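Side-chain contacts in 3-phosphoshikimate 1-carboxyvinyltransferase (Streptomyces sviceus, PDB 7M0O), which probably transfers the enolpyruvyl group of phosphoenolpyruvate to the 5-hydroxyl of shikimate-3-phosphate, the sixth step of the chorismate pathway, releasing phosphate: residues 8-13 / 218-223; 13-18 / 25-30. All coordinates share one frame; numbering follows the deposited sequence.

Interaction 1. Residues 8-13 / 218-223; sequences KSITAR and AIEPDA
I10 and I219 make the apolar heart of this buried contact, their side chains running past each other in opposite directions. The methyl CG2 of I10 lies 3.6 Å from CD1 of I219 and 4.0 Å from its CG2, so one branch of the helix residue meets both methyl ends of the loop residue. On I219 the CG1 arm stands beside the backbone N (chi1 -60°) and bends again at chi2 -56°, which carries CD1 to within 4.0 Å of the carbonyl O of I10. T11 crosses I219 at about a right angle, with OG1 3.4 Å from I219 CG2. With I219 cut back to an alanine, CD1 and CG2 are gone, and I10 CG2 and T11 OG1 would probably face a gap between helix and loop. Farther along the loop, I10 CD1 comes 4.2 Å from OE1 of E220.

The polar groups find their partners mainly outside this apolar patch. T11 OG1 is bound to the carbonyl of S7 and to the backbone N of L31, while the E220 carboxylate is held by L251 N and the Q252 amide. One water bridges the segments, accepting from K8 N at 3.0 Å and donating to D222 OD2 at 2.6 Å. The other oxygen of D222 N-caps helix 223-235 through T225 N, so this carboxylate links the starts of two helices.

K8, S9 and R13, on the same helical turns, are predicted to bind shikimate-3-phosphate; K8 probably also contacts phosphoenolpyruvate. The contact thus sets the first turns of helix 8-20 against the connection from strand 216-218 into helix 223-235, consistent with the chain passing here between the two domains of the EPSP synthase fold, with M190 of helix 182-193 also touching I10.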
loop_
_atom_site.group_PDB
_atom_site.type_symbol
_atom_site.label_atom_id
_atom_site.label_comp_id
_atom_site.label_asym_id
_atom_site.label_seq_id
_atom_site.Cartn_x
_atom_site.Cartn_y
_atom_site.Cartn_z
ATOM N N LYS A 8 4.075 1.976 -0.150
ATOM C CA LYS A 8 4.113 2.532 -1.503
ATOM C C LYS A 8 2.859 3.349 -1.801
ATOM O O LYS A 8 2.943 4.474 -2.317
ATOM C CB LYS A 8 4.287 1.408 -2.522
ATOM C CG LYS A 8 3.954 1.817 -3.958
ATOM C CD LYS A 8 4.885 2.911 -4.468
ATOM C CE LYS A 8 4.579 3.261 -5.935
ATOM N NZ LYS A 8 3.214 3.841 -6.110
ATOM N N SER A 9 1.682 2.796 -1.508
ATOM C CA SER A 9 0.460 3.509 -1.868
ATOM C C SER A 9 0.257 4.751 -1.004
ATOM O O SER A 9 -0.306 5.745 -1.473
ATOM C CB SER A 9 -0.755 2.585 -1.769
ATOM O OG SER A 9 -0.970 2.153 -0.447
ATOM N N ILE A 10 0.704 4.726 0.252
ATOM C CA ILE A 10 0.608 5.935 1.062
ATOM C C ILE A 10 1.603 6.987 0.565
ATOM O O ILE A 10 1.277 8.179 0.494
ATOM C CB ILE A 10 0.791 5.607 2.552
ATOM C CG1 ILE A 10 -0.437 4.836 3.048
ATOM C CG2 ILE A 10 1.002 6.904 3.361
ATOM C CD1 ILE A 10 -0.327 4.287 4.473
ATOM N N THR A 11 2.808 6.568 0.171
ATOM C CA THR A 11 3.778 7.532 -0.342
ATOM C C THR A 11 3.233 8.223 -1.587
ATOM O O THR A 11 3.376 9.443 -1.746
ATOM C CB THR A 11 5.129 6.848 -0.634
ATOM O OG1 THR A 11 5.692 6.308 0.581
ATOM C CG2 THR A 11 6.121 7.849 -1.230
ATOM N N ALA A 12 2.540 7.467 -2.437
ATOM C CA ALA A 12 2.005 8.010 -3.686
ATOM C C ALA A 12 0.971 9.094 -3.427
ATOM O O ALA A 12 1.049 10.193 -3.997
ATOM C CB ALA A 12 1.385 6.876 -4.506
ATOM N N ARG A 13 -0.040 8.782 -2.607
ATOM C CA ARG A 13 -1.029 9.792 -2.231
ATOM C C ARG A 13 -0.365 11.007 -1.585
ATOM O O ARG A 13 -0.745 12.150 -1.866
ATOM C CB ARG A 13 -2.060 9.201 -1.266
ATOM C CG ARG A 13 -2.904 8.019 -1.768
ATOM C CD ARG A 13 -3.733 7.563 -0.572
ATOM N NE ARG A 13 -4.604 6.405 -0.767
ATOM C CZ ARG A 13 -4.249 5.139 -0.559
ATOM N NH1 ARG A 13 -3.012 4.821 -0.182
ATOM N NH2 ARG A 13 -5.141 4.180 -0.735
ATOM N N ALA A 218 4.017 12.117 8.184
ATOM C CA ALA A 218 4.862 10.935 8.284
ATOM C C ALA A 218 4.215 9.763 7.551
ATOM O O ALA A 218 3.040 9.446 7.789
ATOM C CB ALA A 218 5.093 10.573 9.754
ATOM N N ILE A 219 4.994 9.117 6.683
ATOM C CA ILE A 219 4.544 7.947 5.931
ATOM C C ILE A 219 4.717 6.707 6.797
ATOM O O ILE A 219 5.816 6.439 7.309
ATOM C CB ILE A 219 5.328 7.804 4.616
ATOM C CG1 ILE A 219 5.138 9.040 3.731
ATOM C CG2 ILE A 219 4.926 6.496 3.885
ATOM C CD1 ILE A 219 3.723 9.321 3.455
ATOM N N GLU A 220 3.640 5.938 6.944
ATOM C CA GLU A 220 3.710 4.695 7.720
ATOM C C GLU A 220 4.558 3.650 6.997
ATOM O O GLU A 220 4.463 3.505 5.774
ATOM C CB GLU A 220 2.315 4.106 7.951
ATOM C CG GLU A 220 1.461 4.851 8.940
ATOM C CD GLU A 220 0.015 4.359 8.974
ATOM O OE1 GLU A 220 -0.283 3.211 8.543
ATOM O OE2 GLU A 220 -0.836 5.142 9.439
ATOM N N PRO A 221 5.381 2.895 7.723
ATOM C CA PRO A 221 5.966 1.688 7.134
ATOM C C PRO A 221 4.865 0.729 6.712
ATOM O O PRO A 221 3.785 0.693 7.305
ATOM C CB PRO A 221 6.810 1.100 8.276
ATOM C CG PRO A 221 7.023 2.255 9.222
ATOM C CD PRO A 221 5.818 3.120 9.113
ATOM N N ASP A 222 5.139 -0.051 5.678
ATOM C CA ASP A 222 4.163 -1.037 5.235
ATOM C C ASP A 222 3.853 -2.007 6.373
ATOM O O ASP A 222 4.741 -2.708 6.873
ATOM C CB ASP A 222 4.679 -1.783 4.006
ATOM C CG ASP A 222 3.605 -2.612 3.333
ATOM O OD1 ASP A 222 3.151 -3.607 3.935
ATOM O OD2 ASP A 222 3.230 -2.286 2.188
ATOM N N ALA A 223 2.588 -2.036 6.778
ATOM C CA ALA A 223 2.187 -2.848 7.922
ATOM C C ALA A 223 2.084 -4.329 7.581
ATOM O O ALA A 223 2.243 -5.178 8.466
ATOM C CB ALA A 223 0.853 -2.343 8.483
HETATM O O HOH W 1 4.218 -0.959 0.232
#

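Interaction 2. Residues 13-18 / 25-30; sequences RALFLA and TTLVRP
L27 reaches from its strand toward A14 and L15, spreading both methyls over one helical turn. Its CD2 sits 4.0 Å from CB of A14, while CD1 packs against CD2 of L15 at 3.9 Å, the two leucines crossing at about a right angle. CD1 also rests 3.8 Å from the carbonyl O of A14, which accepts the helical bond from A18 N. The short alanine side chains let the strand's residues approach the helix closely: CB of A18 meets CG2 of T25 at 3.6 Å. With OG1 beside the backbone N (chi1 -71°), CG2 of T25 is left anti to that N and lies against the alanine.

The polar link is a single water, which donates to the carbonyl O of A18 (2.8 Å) and accepts from T25 OG1 (2.7 Å), joining helix and strand where their backbones come nearest.

The axes of helix 13-18 and strand 25-28 pass 9.0 Å apart at 164°, nearly antiparallel, after a short turn. The helix thus layers on a mixed sheet, alpha on beta, where strand 24-28 lies between 56-60 and 216-218; W57 and V59 of the former touch L15 and A18, while M190 of helix 182-193 packs on A14.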
loop_
_atom_site.group_PDB
_atom_site.type_symbol
_atom_site.label_atom_id
_atom_site.label_comp_id
_atom_site.label_asym_id
_atom_site.label_seq_id
_atom_site.Cartn_x
_atom_site.Cartn_y
_atom_site.Cartn_z
ATOM N N ARG A 13 -0.040 8.782 -2.607
ATOM C CA ARG A 13 -1.029 9.792 -2.231
ATOM C C ARG A 13 -0.365 11.007 -1.585
ATOM O O ARG A 13 -0.745 12.150 -1.866
ATOM C CB ARG A 13 -2.060 9.201 -1.266
ATOM C CG ARG A 13 -2.904 8.019 -1.768
ATOM C CD ARG A 13 -3.733 7.563 -0.572
ATOM N NE ARG A 13 -4.604 6.405 -0.767
ATOM C CZ ARG A 13 -4.249 5.139 -0.559
ATOM N NH1 ARG A 13 -3.012 4.821 -0.182
ATOM N NH2 ARG A 13 -5.141 4.180 -0.735
ATOM N N ALA A 14 0.606 10.779 -0.694
ATOM C CA ALA A 14 1.230 11.891 0.027
ATOM C C ALA A 14 1.979 12.830 -0.910
ATOM O O ALA A 14 2.041 14.041 -0.655
ATOM C CB ALA A 14 2.185 11.361 1.095
ATOM N N LEU A 15 2.598 12.284 -1.966
ATOM C CA LEU A 15 3.307 13.124 -2.938
ATOM C C LEU A 15 2.341 14.042 -3.678
ATOM O O LEU A 15 2.650 15.217 -3.924
ATOM C CB LEU A 15 4.069 12.253 -3.940
ATOM C CG LEU A 15 5.357 11.619 -3.440
ATOM C CD1 LEU A 15 5.886 10.604 -4.442
ATOM C CD2 LEU A 15 6.373 12.690 -3.206
ATOM N N PHE A 16 1.178 13.511 -4.062
ATOM C CA PHE A 16 0.143 14.339 -4.676
ATOM C C PHE A 16 -0.277 15.462 -3.740
ATOM O O PHE A 16 -0.352 16.629 -4.141
ATOM C CB PHE A 16 -1.057 13.462 -5.050
ATOM C CG PHE A 16 -2.149 14.189 -5.809
ATOM C CD1 PHE A 16 -2.934 15.159 -5.179
ATOM C CD2 PHE A 16 -2.420 13.880 -7.138
ATOM C CE1 PHE A 16 -3.953 15.831 -5.864
ATOM C CE2 PHE A 16 -3.448 14.548 -7.834
ATOM C CZ PHE A 16 -4.209 15.516 -7.191
ATOM N N LEU A 17 -0.610 15.113 -2.497
ATOM C CA LEU A 17 -1.077 16.111 -1.539
ATOM C C LEU A 17 -0.008 17.170 -1.269
ATOM O O LEU A 17 -0.323 18.370 -1.176
ATOM C CB LEU A 17 -1.510 15.407 -0.255
ATOM C CG LEU A 17 -2.744 14.522 -0.468
ATOM C CD1 LEU A 17 -2.913 13.477 0.625
ATOM C CD2 LEU A 17 -3.981 15.414 -0.517
ATOM N N ALA A 18 1.263 16.748 -1.149
ATOM C CA ALA A 18 2.351 17.699 -0.923
ATOM C C ALA A 18 2.489 18.665 -2.091
ATOM O O ALA A 18 2.786 19.847 -1.894
ATOM C CB ALA A 18 3.678 16.967 -0.693
ATOM N N THR A 25 5.027 21.332 2.430
ATOM C CA THR A 25 4.771 20.059 3.092
ATOM C C THR A 25 6.075 19.302 3.289
ATOM O O THR A 25 6.919 19.251 2.391
ATOM C CB THR A 25 3.804 19.195 2.280
ATOM O OG1 THR A 25 2.511 19.767 2.342
ATOM C CG2 THR A 25 3.733 17.765 2.821
ATOM N N THR A 26 6.223 18.709 4.469
ATOM C CA THR A 26 7.338 17.819 4.772
ATOM C C THR A 26 6.797 16.397 4.891
ATOM O O THR A 26 5.898 16.135 5.699
ATOM C CB THR A 26 8.044 18.259 6.056
ATOM O OG1 THR A 26 8.436 19.634 5.928
ATOM C CG2 THR A 26 9.284 17.401 6.330
ATOM N N LEU A 27 7.316 15.497 4.060
ATOM C CA LEU A 27 6.995 14.079 4.111
ATOM C C LEU A 27 8.129 13.359 4.826
ATOM O O LEU A 27 9.291 13.455 4.409
ATOM C CB LEU A 27 6.813 13.511 2.706
ATOM C CG LEU A 27 5.776 14.216 1.827
ATOM C CD1 LEU A 27 5.639 13.476 0.513
ATOM C CD2 LEU A 27 4.447 14.272 2.563
ATOM N N VAL A 28 7.801 12.629 5.885
ATOM C CA VAL A 28 8.813 11.944 6.685
ATOM C C VAL A 28 8.838 10.460 6.318
ATOM O O VAL A 28 7.798 9.789 6.311
ATOM C CB VAL A 28 8.549 12.161 8.185
ATOM C CG1 VAL A 28 9.657 11.566 9.012
ATOM C CG2 VAL A 28 8.411 13.655 8.470
ATOM N N ARG A 29 10.035 9.949 6.017
ATOM C CA ARG A 29 10.301 8.566 5.623
ATOM C C ARG A 29 9.458 8.071 4.448
ATOM O O ARG A 29 8.946 6.944 4.506
ATOM C CB ARG A 29 10.091 7.613 6.805
ATOM C CG ARG A 29 10.679 8.070 8.146
ATOM C CD ARG A 29 12.140 8.464 8.020
ATOM N NE ARG A 29 12.953 7.986 9.137
ATOM C CZ ARG A 29 12.954 8.521 10.355
ATOM N NH1 ARG A 29 12.179 9.561 10.638
ATOM N NH2 ARG A 29 13.734 8.008 11.297
ATOM N N PRO A 30 9.303 8.832 3.364
ATOM C CA PRO A 30 8.604 8.279 2.196
ATOM C C PRO A 30 9.380 7.107 1.602
ATOM O O PRO A 30 10.591 6.969 1.780
ATOM C CB PRO A 30 8.559 9.458 1.218
ATOM C CG PRO A 30 9.804 10.217 1.535
ATOM C CD PRO A 30 9.941 10.125 3.041
HETATM O O HOH W 2 2.432 21.473 0.309
#

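In the fold
Interactions 1 and 2 use successive parts of helix 8-20, with centres 9 Å apart and R13 common to both. Along the chain, helix and strand 24-28 of interaction 2 come close together, whereas interaction 1 brings back a segment more than 200 residues later. The two meet directly: I219 N lies 2.9 Å from V28 O, a probable hydrogen bond continuing the pairing of strands 24-28 and 216-218, and I219 CD1 packs 3.5 Å from A14 CB. The helix is therefore backed by strand 24-28, which follows it after a short turn, and by the later connection into helix 223-235, while its N-terminal turns carry residues predicted to bind substrate.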